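Local structure of serine racemase (Enterococcus faecalis, 4ECL) at residues Val252-Ile257 and Val327-Ile332; Leu245-Lys250 and Leu280-Ala285; Gly180-Val185 and Val199-Ser204. The protein belongs to the alanine racemase family, joining a TIM-barrel domain to a largely beta C-terminal domain in an assembly of two chains. All blocks are in the same frame, centred on the assembly; numbering follows the deposited sequence.

Interaction 1 (Val252-Ile257 and Val327-Ile332)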
ATOM      1  N   VAL A 252      14.108 -14.141 -10.916  1.00 30.75           N
ATOM      2  CA  VAL A 252      13.838 -15.511 -10.497  1.00 31.54           C
ATOM      3  C   VAL A 252      13.755 -16.456 -11.681  1.00 26.83           C
ATOM      4  O   VAL A 252      13.757 -17.674 -11.507  1.00 25.47           O
ATOM      5  CB  VAL A 252      12.518 -15.601  -9.712  1.00 29.56           C
ATOM      6  CG1 VAL A 252      12.645 -14.843  -8.408  1.00 21.15           C
ATOM      7  CG2 VAL A 252      11.379 -15.051 -10.555  1.00 22.10           C
ATOM      8  N   LEU A 253      13.676 -15.891 -12.883  1.00 26.63           N
ATOM      9  CA  LEU A 253      13.607 -16.693 -14.095  1.00 28.98           C
ATOM     10  C   LEU A 253      13.898 -15.869 -15.342  1.00 30.01           C
ATOM     11  O   LEU A 253      13.554 -14.692 -15.410  1.00 26.76           O
ATOM     12  CB  LEU A 253      12.229 -17.342 -14.253  1.00 27.36           C
ATOM     13  CG  LEU A 253      12.230 -18.298 -15.450  1.00 24.94           C
ATOM     14  CD1 LEU A 253      13.070 -19.517 -15.093  1.00 34.60           C
ATOM     15  CD2 LEU A 253      10.847 -18.682 -15.928  1.00 29.35           C
ATOM     16  N   ILE A 254      14.529 -16.506 -16.327  1.00 27.16           N
ATOM     17  CA  ILE A 254      14.716 -15.903 -17.638  1.00 33.16           C
ATOM     18  C   ILE A 254      14.044 -16.807 -18.648  1.00 30.19           C
ATOM     19  O   ILE A 254      14.166 -18.011 -18.568  1.00 29.81           O
ATOM     20  CB  ILE A 254      16.208 -15.684 -17.976  1.00 32.90           C
ATOM     21  CG1 ILE A 254      16.795 -14.585 -17.085  1.00 34.44           C
ATOM     22  CG2 ILE A 254      16.385 -15.265 -19.423  1.00 38.33           C
ATOM     23  CD1 ILE A 254      17.871 -15.075 -16.151  1.00 34.96           C
ATOM     24  N   ARG A 255      13.299 -16.216 -19.568  1.00 32.78           N
ATOM     25  CA  ARG A 255      12.532 -16.978 -20.520  1.00 33.45           C
ATOM     26  C   ARG A 255      12.743 -16.423 -21.908  1.00 36.97           C
ATOM     27  O   ARG A 255      12.737 -15.202 -22.095  1.00 36.66           O
ATOM     28  CB  ARG A 255      11.038 -16.937 -20.181  1.00 39.08           C
ATOM     29  CG  ARG A 255      10.186 -17.707 -21.192  1.00 43.11           C
ATOM     30  CD  ARG A 255       8.706 -17.809 -20.799  1.00 42.78           C
ATOM     31  NE  ARG A 255       8.487 -18.442 -19.496  1.00 43.23           N
ATOM     32  CZ  ARG A 255       8.657 -19.740 -19.246  1.00 38.28           C
ATOM     33  NH1 ARG A 255       9.078 -20.562 -20.204  1.00 28.84           N
ATOM     34  NH2 ARG A 255       8.421 -20.214 -18.027  1.00 30.21           N
ATOM     35  N   LYS A 256      12.941 -17.322 -22.874  1.00 39.29           N
ATOM     36  CA  LYS A 256      12.962 -16.940 -24.278  1.00 38.57           C
ATOM     37  C   LYS A 256      11.540 -16.724 -24.775  1.00 41.57           C
ATOM     38  O   LYS A 256      10.676 -17.568 -24.580  1.00 41.18           O
ATOM     39  CB  LYS A 256      13.642 -18.013 -25.128  1.00 42.92           C
ATOM     40  CG  LYS A 256      15.137 -18.138 -24.904  1.00 45.52           C
ATOM     41  CD  LYS A 256      15.757 -19.065 -25.926  1.00 50.85           C
ATOM     42  CE  LYS A 256      17.247 -19.205 -25.698  1.00 52.37           C
ATOM     43  NZ  LYS A 256      17.883 -19.967 -26.805  1.00 60.24           N
ATOM     44  N   ILE A 257      11.301 -15.591 -25.418  1.00 40.72           N
ATOM     45  CA  ILE A 257       9.998 -15.334 -26.012  1.00 46.76           C
ATOM     46  C   ILE A 257      10.132 -15.249 -27.518  1.00 46.57           C
ATOM     47  O   ILE A 257      10.807 -14.359 -28.039  1.00 52.41           O
ATOM     48  CB  ILE A 257       9.362 -14.021 -25.475  1.00 47.71           C
ATOM     49  CG1 ILE A 257       8.921 -14.197 -24.021  1.00 48.66           C
ATOM     50  CG2 ILE A 257       8.174 -13.607 -26.326  1.00 46.46           C
ATOM     51  CD1 ILE A 257       8.195 -15.507 -23.761  1.00 45.09           C
ATOM     52  N   VAL A 327      22.484 -10.960 -17.458  1.00 37.75           N
ATOM     53  CA  VAL A 327      21.312 -11.168 -16.617  1.00 38.05           C
ATOM     54  C   VAL A 327      21.132 -12.639 -16.263  1.00 41.08           C
ATOM     55  O   VAL A 327      20.978 -13.481 -17.144  1.00 37.54           O
ATOM     56  CB  VAL A 327      20.023 -10.690 -17.298  1.00 40.13           C
ATOM     57  CG1 VAL A 327      18.857 -10.821 -16.334  1.00 37.26           C
ATOM     58  CG2 VAL A 327      20.164  -9.262 -17.758  1.00 46.24           C
ATOM     59  N   LYS A 328      21.141 -12.942 -14.970  1.00 33.44           N
ATOM     60  CA  LYS A 328      20.948 -14.311 -14.528  1.00 38.10           C
ATOM     61  C   LYS A 328      19.944 -14.378 -13.385  1.00 30.64           C
ATOM     62  O   LYS A 328      19.568 -13.353 -12.828  1.00 31.97           O
ATOM     63  CB  LYS A 328      22.286 -14.931 -14.121  1.00 46.23           C
ATOM     64  CG  LYS A 328      23.080 -14.132 -13.092  1.00 50.35           C
ATOM     65  CD  LYS A 328      24.584 -14.286 -13.357  1.00 53.91           C
ATOM     66  CE  LYS A 328      25.437 -13.581 -12.308  1.00 53.58           C
ATOM     67  NZ  LYS A 328      25.660 -14.440 -11.107  1.00 52.33           N
ATOM     68  N   THR A 329      19.490 -15.585 -13.071  1.00 29.88           N
ATOM     69  CA  THR A 329      18.743 -15.819 -11.848  1.00 32.19           C
ATOM     70  C   THR A 329      19.587 -15.289 -10.707  1.00 32.49           C
ATOM     71  O   THR A 329      20.733 -15.707 -10.531  1.00 25.92           O
ATOM     72  CB  THR A 329      18.501 -17.321 -11.612  1.00 37.72           C
ATOM     73  OG1 THR A 329      17.599 -17.826 -12.604  1.00 40.61           O
ATOM     74  CG2 THR A 329      17.918 -17.554 -10.219  1.00 32.83           C
ATOM     75  N   GLY A 330      19.032 -14.343  -9.955  1.00 33.34           N
ATOM     76  CA  GLY A 330      19.755 -13.746  -8.854  1.00 30.67           C
ATOM     77  C   GLY A 330      20.247 -12.346  -9.162  1.00 30.10           C
ATOM     78  O   GLY A 330      20.683 -11.643  -8.260  1.00 30.30           O
ATOM     79  N   SER A 331      20.190 -11.943 -10.428  1.00 31.78           N
ATOM     80  CA  SER A 331      20.588 -10.587 -10.800  1.00 23.95           C
ATOM     81  C   SER A 331      19.671  -9.583 -10.132  1.00 28.45           C
ATOM     82  O   SER A 331      18.452  -9.768 -10.079  1.00 25.08           O
ATOM     83  CB  SER A 331      20.555 -10.375 -12.314  1.00 25.08           C
ATOM     84  OG  SER A 331      21.621 -11.060 -12.945  1.00 36.99           O
ATOM     85  N   ILE A 332      20.279  -8.521  -9.619  1.00 27.27           N
ATOM     86  CA  ILE A 332      19.562  -7.467  -8.945  1.00 22.30           C
ATOM     87  C   ILE A 332      19.000  -6.476  -9.950  1.00 25.90           C
ATOM     88  O   ILE A 332      19.736  -5.883 -10.732  1.00 23.91           O
ATOM     89  CB  ILE A 332      20.471  -6.747  -7.950  1.00 24.56           C
ATOM     90  CG1 ILE A 332      20.851  -7.707  -6.824  1.00 24.78           C
ATOM     91  CG2 ILE A 332      19.762  -5.523  -7.362  1.00 28.03           C
ATOM     92  CD1 ILE A 332      22.039  -7.250  -6.016  1.00 27.91           C
TER

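Interaction 2 (Leu245-Lys250 and Leu280-Ala285)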
ATOM      1  N   LEU A 245      16.183   6.313  -0.449  1.00 20.56           N
ATOM      2  CA  LEU A 245      15.562   5.014  -0.708  1.00 18.60           C
ATOM      3  C   LEU A 245      15.904   4.408  -2.061  1.00 20.83           C
ATOM      4  O   LEU A 245      15.846   5.081  -3.091  1.00 22.94           O
ATOM      5  CB  LEU A 245      14.037   5.125  -0.572  1.00 23.62           C
ATOM      6  CG  LEU A 245      13.176   3.875  -0.790  1.00 24.32           C
ATOM      7  CD1 LEU A 245      11.937   3.933   0.096  1.00 20.34           C
ATOM      8  CD2 LEU A 245      12.766   3.729  -2.262  1.00 21.45           C
ATOM      9  N   SER A 246      16.219   3.116  -2.059  1.00 19.10           N
ATOM     10  CA  SER A 246      16.250   2.344  -3.293  1.00 20.90           C
ATOM     11  C   SER A 246      15.277   1.185  -3.204  1.00 20.58           C
ATOM     12  O   SER A 246      15.064   0.644  -2.121  1.00 24.28           O
ATOM     13  CB  SER A 246      17.651   1.794  -3.554  1.00 22.91           C
ATOM     14  OG  SER A 246      18.497   2.822  -4.007  1.00 26.24           O
ATOM     15  N   LEU A 247      14.705   0.804  -4.343  1.00 19.79           N
ATOM     16  CA  LEU A 247      13.831  -0.374  -4.437  1.00 20.13           C
ATOM     17  C   LEU A 247      14.426  -1.430  -5.374  1.00 22.25           C
ATOM     18  O   LEU A 247      14.703  -1.150  -6.550  1.00 20.63           O
ATOM     19  CB  LEU A 247      12.445   0.025  -4.927  1.00 21.05           C
ATOM     20  CG  LEU A 247      11.426  -1.102  -5.175  1.00 22.19           C
ATOM     21  CD1 LEU A 247      11.083  -1.842  -3.892  1.00 22.26           C
ATOM     22  CD2 LEU A 247      10.177  -0.552  -5.844  1.00 19.18           C
ATOM     23  N   LYS A 248      14.602  -2.646  -4.858  1.00 18.58           N
ATOM     24  CA  LYS A 248      15.367  -3.681  -5.563  1.00 24.89           C
ATOM     25  C   LYS A 248      14.604  -4.998  -5.624  1.00 24.39           C
ATOM     26  O   LYS A 248      13.757  -5.273  -4.774  1.00 19.51           O
ATOM     27  CB  LYS A 248      16.686  -3.947  -4.844  1.00 20.53           C
ATOM     28  CG  LYS A 248      17.512  -2.727  -4.523  1.00 29.05           C
ATOM     29  CD  LYS A 248      18.405  -2.331  -5.669  1.00 30.88           C
ATOM     30  CE  LYS A 248      19.406  -1.291  -5.203  1.00 34.38           C
ATOM     31  NZ  LYS A 248      20.400  -0.935  -6.243  1.00 34.66           N
ATOM     32  N   ALA A 249      14.924  -5.819  -6.620  1.00 23.09           N
ATOM     33  CA  ALA A 249      14.335  -7.157  -6.724  1.00 21.39           C
ATOM     34  C   ALA A 249      15.234  -8.077  -7.546  1.00 20.40           C
ATOM     35  O   ALA A 249      15.846  -7.637  -8.523  1.00 23.63           O
ATOM     36  CB  ALA A 249      12.926  -7.088  -7.324  1.00 22.40           C
ATOM     37  N   LYS A 250      15.322  -9.344  -7.140  1.00 21.79           N
ATOM     38  CA  LYS A 250      16.180 -10.318  -7.823  1.00 24.80           C
ATOM     39  C   LYS A 250      15.445 -11.195  -8.830  1.00 32.04           C
ATOM     40  O   LYS A 250      14.410 -11.779  -8.506  1.00 32.98           O
ATOM     41  CB  LYS A 250      16.926 -11.185  -6.800  1.00 24.19           C
ATOM     42  CG  LYS A 250      18.101 -10.428  -6.167  1.00 32.76           C
ATOM     43  CD  LYS A 250      18.675 -11.157  -4.972  1.00 39.83           C
ATOM     44  CE  LYS A 250      19.764 -10.332  -4.304  1.00 36.97           C
ATOM     45  NZ  LYS A 250      20.360 -11.060  -3.150  1.00 38.62           N
ATOM     46  N   LEU A 280      10.621 -10.786 -12.327  1.00 20.31           N
ATOM     47  CA  LEU A 280      10.915 -10.208 -11.018  1.00 25.75           C
ATOM     48  C   LEU A 280       9.780 -10.505 -10.041  1.00 27.34           C
ATOM     49  O   LEU A 280       8.607 -10.349 -10.373  1.00 30.36           O
ATOM     50  CB  LEU A 280      11.092  -8.698 -11.135  1.00 23.08           C
ATOM     51  CG  LEU A 280      12.248  -8.193 -12.003  1.00 28.19           C
ATOM     52  CD1 LEU A 280      12.257  -6.677 -12.049  1.00 21.96           C
ATOM     53  CD2 LEU A 280      13.584  -8.716 -11.489  1.00 29.04           C
ATOM     54  N   PRO A 281      10.128 -10.922  -8.823  1.00 27.09           N
ATOM     55  CA  PRO A 281       9.157 -11.317  -7.803  1.00 27.01           C
ATOM     56  C   PRO A 281       8.703 -10.100  -7.022  1.00 27.20           C
ATOM     57  O   PRO A 281       8.785 -10.072  -5.795  1.00 29.49           O
ATOM     58  CB  PRO A 281       9.978 -12.239  -6.912  1.00 28.05           C
ATOM     59  CG  PRO A 281      11.355 -11.617  -6.958  1.00 26.30           C
ATOM     60  CD  PRO A 281      11.511 -11.039  -8.339  1.00 24.59           C
ATOM     61  N   ILE A 282       8.263  -9.076  -7.743  1.00 27.54           N
ATOM     62  CA  ILE A 282       7.663  -7.909  -7.124  1.00 23.38           C
ATOM     63  C   ILE A 282       6.450  -7.481  -7.934  1.00 24.84           C
ATOM     64  O   ILE A 282       6.482  -7.476  -9.169  1.00 21.63           O
ATOM     65  CB  ILE A 282       8.648  -6.738  -6.998  1.00 23.69           C
ATOM     66  CG1 ILE A 282       8.015  -5.587  -6.213  1.00 20.70           C
ATOM     67  CG2 ILE A 282       9.094  -6.236  -8.368  1.00 21.41           C
ATOM     68  CD1 ILE A 282       8.984  -4.387  -6.055  1.00 20.73           C
ATOM     69  N   GLY A 283       5.368  -7.147  -7.237  1.00 25.68           N
ATOM     70  CA  GLY A 283       4.145  -6.742  -7.901  1.00 28.11           C
ATOM     71  C   GLY A 283       3.471  -5.555  -7.241  1.00 27.69           C
ATOM     72  O   GLY A 283       4.076  -4.860  -6.411  1.00 22.59           O
ATOM     73  N   TYR A 284       2.207  -5.315  -7.593  1.00 23.96           N
ATOM     74  CA  TYR A 284       1.529  -4.133  -7.062  1.00 23.46           C
ATOM     75  C   TYR A 284       1.214  -4.255  -5.569  1.00 23.37           C
ATOM     76  O   TYR A 284       1.201  -3.261  -4.865  1.00 29.13           O
ATOM     77  CB  TYR A 284       0.321  -3.711  -7.909  1.00 18.03           C
ATOM     78  CG  TYR A 284      -0.723  -4.782  -8.168  1.00 19.15           C
ATOM     79  CD1 TYR A 284      -1.594  -5.196  -7.164  1.00 19.88           C
ATOM     80  CD2 TYR A 284      -0.872  -5.339  -9.432  1.00 25.37           C
ATOM     81  CE1 TYR A 284      -2.563  -6.162  -7.405  1.00 29.46           C
ATOM     82  CE2 TYR A 284      -1.841  -6.304  -9.687  1.00 31.50           C
ATOM     83  CZ  TYR A 284      -2.681  -6.711  -8.669  1.00 27.76           C
ATOM     84  OH  TYR A 284      -3.628  -7.666  -8.917  1.00 28.01           O
ATOM     85  N   ALA A 285       1.026  -5.473  -5.069  1.00 28.80           N
ATOM     86  CA  ALA A 285       0.839  -5.650  -3.626  1.00 28.76           C
ATOM     87  C   ALA A 285       2.068  -5.213  -2.834  1.00 23.57           C
ATOM     88  O   ALA A 285       1.978  -4.918  -1.645  1.00 29.45           O
ATOM     89  CB  ALA A 285       0.483  -7.078  -3.290  1.00 26.18           C
TER

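Interaction 3 (Gly180-Val185 and Val199-Ser204). With SO4 (sulfate ion), chain G.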
ATOM      1  N   GLY A 180       0.325  35.856   7.022  1.00 28.07           N
ATOM      2  CA  GLY A 180      -0.186  37.074   7.628  1.00 26.72           C
ATOM      3  C   GLY A 180      -1.265  36.790   8.662  1.00 28.93           C
ATOM      4  O   GLY A 180      -1.255  37.357   9.761  1.00 30.92           O
ATOM      5  N   SER A 181      -2.196  35.909   8.316  1.00 28.44           N
ATOM      6  CA  SER A 181      -3.283  35.549   9.219  1.00 32.38           C
ATOM      7  C   SER A 181      -2.717  34.923  10.477  1.00 30.32           C
ATOM      8  O   SER A 181      -3.214  35.154  11.574  1.00 27.45           O
ATOM      9  CB  SER A 181      -4.224  34.541   8.557  1.00 42.88           C
ATOM     10  OG  SER A 181      -4.655  35.012   7.296  1.00 51.07           O
ATOM     11  N   PHE A 182      -1.680  34.113  10.310  1.00 24.90           N
ATOM     12  CA  PHE A 182      -1.114  33.388  11.434  1.00 21.20           C
ATOM     13  C   PHE A 182      -0.514  34.336  12.477  1.00 27.90           C
ATOM     14  O   PHE A 182      -0.724  34.170  13.679  1.00 27.48           O
ATOM     15  CB  PHE A 182      -0.054  32.391  10.951  1.00 20.81           C
ATOM     16  CG  PHE A 182       0.485  31.523  12.039  1.00 22.78           C
ATOM     17  CD1 PHE A 182      -0.251  30.447  12.511  1.00 27.55           C
ATOM     18  CD2 PHE A 182       1.726  31.775  12.590  1.00 21.73           C
ATOM     19  CE1 PHE A 182       0.244  29.639  13.518  1.00 28.05           C
ATOM     20  CE2 PHE A 182       2.221  30.978  13.598  1.00 24.19           C
ATOM     21  CZ  PHE A 182       1.481  29.911  14.066  1.00 24.31           C
ATOM     22  N   TYR A 183       0.252  35.319  12.018  1.00 31.75           N
ATOM     23  CA  TYR A 183       0.901  36.240  12.946  1.00 33.57           C
ATOM     24  C   TYR A 183      -0.081  37.254  13.521  1.00 32.76           C
ATOM     25  O   TYR A 183       0.118  37.768  14.626  1.00 29.11           O
ATOM     26  CB  TYR A 183       2.112  36.913  12.296  1.00 33.60           C
ATOM     27  CG  TYR A 183       3.278  35.956  12.158  1.00 36.75           C
ATOM     28  CD1 TYR A 183       3.985  35.532  13.276  1.00 37.51           C
ATOM     29  CD2 TYR A 183       3.656  35.455  10.918  1.00 34.76           C
ATOM     30  CE1 TYR A 183       5.039  34.649  13.165  1.00 35.09           C
ATOM     31  CE2 TYR A 183       4.715  34.570  10.797  1.00 32.34           C
ATOM     32  CZ  TYR A 183       5.406  34.172  11.926  1.00 35.13           C
ATOM     33  OH  TYR A 183       6.469  33.293  11.826  1.00 32.47           O
ATOM     34  N   LYS A 184      -1.149  37.526  12.779  1.00 32.95           N
ATOM     35  CA  LYS A 184      -2.239  38.325  13.328  1.00 35.76           C
ATOM     36  C   LYS A 184      -2.771  37.651  14.592  1.00 32.02           C
ATOM     37  O   LYS A 184      -2.962  38.313  15.620  1.00 31.25           O
ATOM     38  CB  LYS A 184      -3.348  38.534  12.301  1.00 39.17           C
ATOM     39  CG  LYS A 184      -3.036  39.596  11.260  1.00 45.15           C
ATOM     40  CD  LYS A 184      -4.216  39.826  10.318  1.00 55.61           C
ATOM     41  CE  LYS A 184      -4.007  41.054   9.428  1.00 62.15           C
ATOM     42  NZ  LYS A 184      -2.717  41.010   8.666  1.00 66.21           N
ATOM     43  N   VAL A 185      -2.980  36.336  14.521  1.00 33.05           N
ATOM     44  CA  VAL A 185      -3.388  35.565  15.696  1.00 32.70           C
ATOM     45  C   VAL A 185      -2.382  35.717  16.832  1.00 32.96           C
ATOM     46  O   VAL A 185      -2.760  35.988  17.977  1.00 32.23           O
ATOM     47  CB  VAL A 185      -3.515  34.069  15.407  1.00 30.09           C
ATOM     48  CG1 VAL A 185      -3.676  33.299  16.720  1.00 26.44           C
ATOM     49  CG2 VAL A 185      -4.685  33.784  14.459  1.00 28.59           C
ATOM     50  N   VAL A 199       6.856  28.103  17.733  1.00 23.77           N
ATOM     51  CA  VAL A 199       6.089  28.299  16.509  1.00 22.56           C
ATOM     52  C   VAL A 199       6.620  27.438  15.363  1.00 24.16           C
ATOM     53  O   VAL A 199       7.837  27.321  15.177  1.00 25.98           O
ATOM     54  CB  VAL A 199       6.143  29.775  16.077  1.00 24.97           C
ATOM     55  CG1 VAL A 199       5.526  29.967  14.704  1.00 31.18           C
ATOM     56  CG2 VAL A 199       5.444  30.672  17.120  1.00 24.31           C
ATOM     57  N   HIS A 200       5.714  26.846  14.586  1.00 21.87           N
ATOM     58  CA  HIS A 200       6.119  26.262  13.316  1.00 23.52           C
ATOM     59  C   HIS A 200       5.053  26.402  12.233  1.00 27.51           C
ATOM     60  O   HIS A 200       3.873  26.271  12.491  1.00 30.16           O
ATOM     61  CB  HIS A 200       6.642  24.822  13.470  1.00 18.58           C
ATOM     62  CG  HIS A 200       5.756  23.912  14.273  1.00 21.86           C
ATOM     63  ND1 HIS A 200       5.022  22.894  13.704  1.00 21.13           N
ATOM     64  CD2 HIS A 200       5.534  23.833  15.608  1.00 24.84           C
ATOM     65  CE1 HIS A 200       4.365  22.241  14.648  1.00 18.84           C
ATOM     66  NE2 HIS A 200       4.653  22.797  15.812  1.00 20.66           N
ATOM     67  N   ILE A 201       5.500  26.687  11.020  1.00 30.27           N
ATOM     68  CA  ILE A 201       4.633  27.050   9.907  1.00 19.83           C
ATOM     69  C   ILE A 201       5.061  26.244   8.682  1.00 23.72           C
ATOM     70  O   ILE A 201       4.247  25.912   7.817  1.00 20.88           O
ATOM     71  CB  ILE A 201       4.808  28.569   9.604  1.00 22.64           C
ATOM     72  CG1 ILE A 201       4.228  29.406  10.741  1.00 25.01           C
ATOM     73  CG2 ILE A 201       4.152  28.988   8.291  1.00 25.74           C
ATOM     74  CD1 ILE A 201       4.790  30.825  10.764  1.00 28.22           C
ATOM     75  N   GLN A 202       6.352  25.920   8.620  1.00 17.00           N
ATOM     76  CA  GLN A 202       6.934  25.345   7.405  1.00 16.54           C
ATOM     77  C   GLN A 202       7.040  23.827   7.368  1.00 19.06           C
ATOM     78  O   GLN A 202       7.441  23.168   8.340  1.00 19.61           O
ATOM     79  CB  GLN A 202       8.333  25.920   7.153  1.00 15.80           C
ATOM     80  CG  GLN A 202       8.383  27.426   7.024  1.00 19.09           C
ATOM     81  CD  GLN A 202       9.658  27.977   7.581  1.00 23.41           C
ATOM     82  OE1 GLN A 202       9.864  27.968   8.799  1.00 22.48           O
ATOM     83  NE2 GLN A 202      10.552  28.419   6.698  1.00 23.17           N
ATOM     84  N   SER A 203       6.694  23.286   6.211  1.00 15.85           N
ATOM     85  CA  SER A 203       7.097  21.942   5.859  1.00 23.93           C
ATOM     86  C   SER A 203       8.269  22.081   4.888  1.00 22.31           C
ATOM     87  O   SER A 203       8.879  23.153   4.838  1.00 21.36           O
ATOM     88  CB  SER A 203       5.923  21.180   5.249  1.00 28.33           C
ATOM     89  OG  SER A 203       4.931  20.969   6.232  1.00 41.94           O
ATOM     90  N   SER A 204       8.584  21.025   4.125  1.00 23.36           N
ATOM     91  CA  SER A 204       9.750  21.040   3.217  1.00 20.70           C
ATOM     92  C   SER A 204       9.792  22.249   2.284  1.00 21.56           C
ATOM     93  O   SER A 204      10.800  22.938   2.201  1.00 21.37           O
ATOM     94  CB  SER A 204       9.833  19.763   2.356  1.00 19.77           C
ATOM     95  OG  SER A 204      10.102  18.599   3.128  1.00 18.62           O
TER
HETATM   96  S   SO4 G 403       6.484  17.550   3.422  0.91 29.94           S
HETATM   97  O1  SO4 G 403       5.438  17.539   4.450  0.91 26.34           O
HETATM   98  O2  SO4 G 403       7.721  18.076   4.001  0.91 23.07           O
HETATM   99  O3  SO4 G 403       6.684  16.176   2.968  0.91 35.19           O
HETATM  100  O4  SO4 G 403       6.052  18.367   2.293  0.91 31.25           O

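Interaction 1 (Val252-Ile257 and Val327-Ile332)
The delta methyl of Ile254 lies against the backbone from Val327 to Thr329. Ile254 CD1 sits 3.5 Å from Lys328 C and 3.5 Å from Thr329 N. The carbonyl Val327 O is almost as close to the same methyl, at 3.6 Å from Ile254 CD1. The meeting is therefore of a hydrocarbon tip with peptide atoms, and no hydrogen bond crosses between the segments. The side chain gets there with CG1 anti to the carbonyl carbon (chi1 -69°) and with CD1 turned off the staggered positions (chi2 116°). Nearer the backbone, Ile254 CG1 and Val327 CG1 are 4.4 Å apart, a looser apolar contact. From the second residue of the turn, Thr329 OG1 comes to 4.0 Å from Val252 O, too long to count as a bond.

The turn's own bonds help to set the Lys328-Thr329 peptide that Ile254 meets. Ser331 N donates to Lys328 O at 2.9 Å, closing the turn, and Lys328 N gives a nearly straight bond (173°) to Ser331 OG at 2.8 Å. Gly330 has a positive phi, at which a beta carbon would run into the carbonyl oxygen of Thr329. Its backbone also bonds to Val251, tying the turn to the strand just ahead of Val252. On the other edge, Val252 and Leu253 pair with Ile279, while Arg255 NH2 reaches Gly134 O and Arg132 O of the second subunit. The arrangement is a type II beta turn from Lys328 to Ser331, with glycine at its third position, set beside the broken long strand 245-257 in the beta domain of an alanine racemase fold.

Interaction 2 (Leu245-Lys250 and Leu280-Ala285)
Lys250 O is pressed by the ring of Pro281, which lies 3.0 Å away at Pro281 CD, with Pro281 CG 3.4 Å from the same Lys250 O. Proline has no N-H to offer, so this close approach is of oxygen to ring carbons. Just before it in the chain, Leu280 CD2 comes to 3.9 Å from Ala249 O, so the leucine branch and the proline ring both meet backbone of the 245-250 strand.

The rest is hydrocarbon. Ala249 CB faces Ile282 CG2 at 4.1 Å and also has Pro281 CD at 4.3 Å, so one small methyl meets two residues. Further along the strand Leu247 and Ile282 reach toward each other tip to tip: Ile282 CD1 lies 3.9 Å from Leu247 CD1 and 4.0 Å from Leu247 CD2, nearly equidistant from the two methyls of the fork. Ile282 manages both contacts because its CG1 arm is fully extended, anti to the backbone N (chi1 -174°), carrying CD1 out to Leu247 while CG2 stays back beside Ala249.

Pro281 is the centre of an inverse gamma turn, spanned by a weak bond from Ile282 N to Leu280 O at 2.9 Å. The strand has its backbone partners elsewhere: Ser246 and Lys248 pair with Glu10 and Tyr8, and Leu247 and Ala249 with the chain around Ala333 to Ile336. Past the contact, Tyr284 packs on Asn358 of the second subunit. With no hydrogen bond crossing between 245-250 and 280-285, the direct contact is buried van der Waals packing, methyls on methyls and ring carbons on a carbonyl oxygen, next to the antiparallel pairing of strand 245-257 with strand 275-280.

Interaction 3 (Gly180-Val185 and Val199-Ser204)
A chi1 of -175° swings the Phe182 ring out toward Ile201, whose own chi1 of -69° puts CG1 opposite the carbonyl carbon. Ile201 CG1 lies over a face of the Phe182 ring as a CH-pi contact, 4.2 Å from the centroid and 27° off the normal. Val199 takes the edge of that ring, its CG1 3.6 Å from Phe182 CE2. Beyond, Ile201 CD1 approaches the Tyr183 ring at a slant, neither squarely over it nor at its edge, and comes to 3.2 Å from Tyr183 OH, a tight fit. Phe182 CD2 in turn lies over the centre of one Tyr183 face, and both rings touch Ile201.

Farther down the chain, Ser204 grips a sulfate ion, with Ser204 OG 2.6 Å and Ser204 N 3.1 Å from its O2. Gly221 N, Val222 N and Tyr42 OH also bond to the sulfate, which probably came from the crystallisation liquor. In the fold, the aromatic pair packs helix 169-191 against strand 198-200 and the residue that follows it, the last step of a beta-alpha-beta unit that starts at strand 152-158; Phe182 also touches Thr159 just past that strand, and Ser203 precedes helix 204-209.

From the N terminus, interaction 3 comes first: the chain leaves helix 169-191 and returns as strand 198-200, closing a short loop within the TIM barrel before the other two open. Interactions 2 and 1 then begin one after the other on strand 245-257. Interaction 2 closes at 280-285 while interaction 1 waits until 327-332, so the two cross rather than nest. They also touch, for instance where Val252 packs on Pro281 and Ile332 on Lys250, and together they bind two later loops to one long strand of the beta domain. Interaction 3 stands apart, its centre about 40 Å from that of interaction 2.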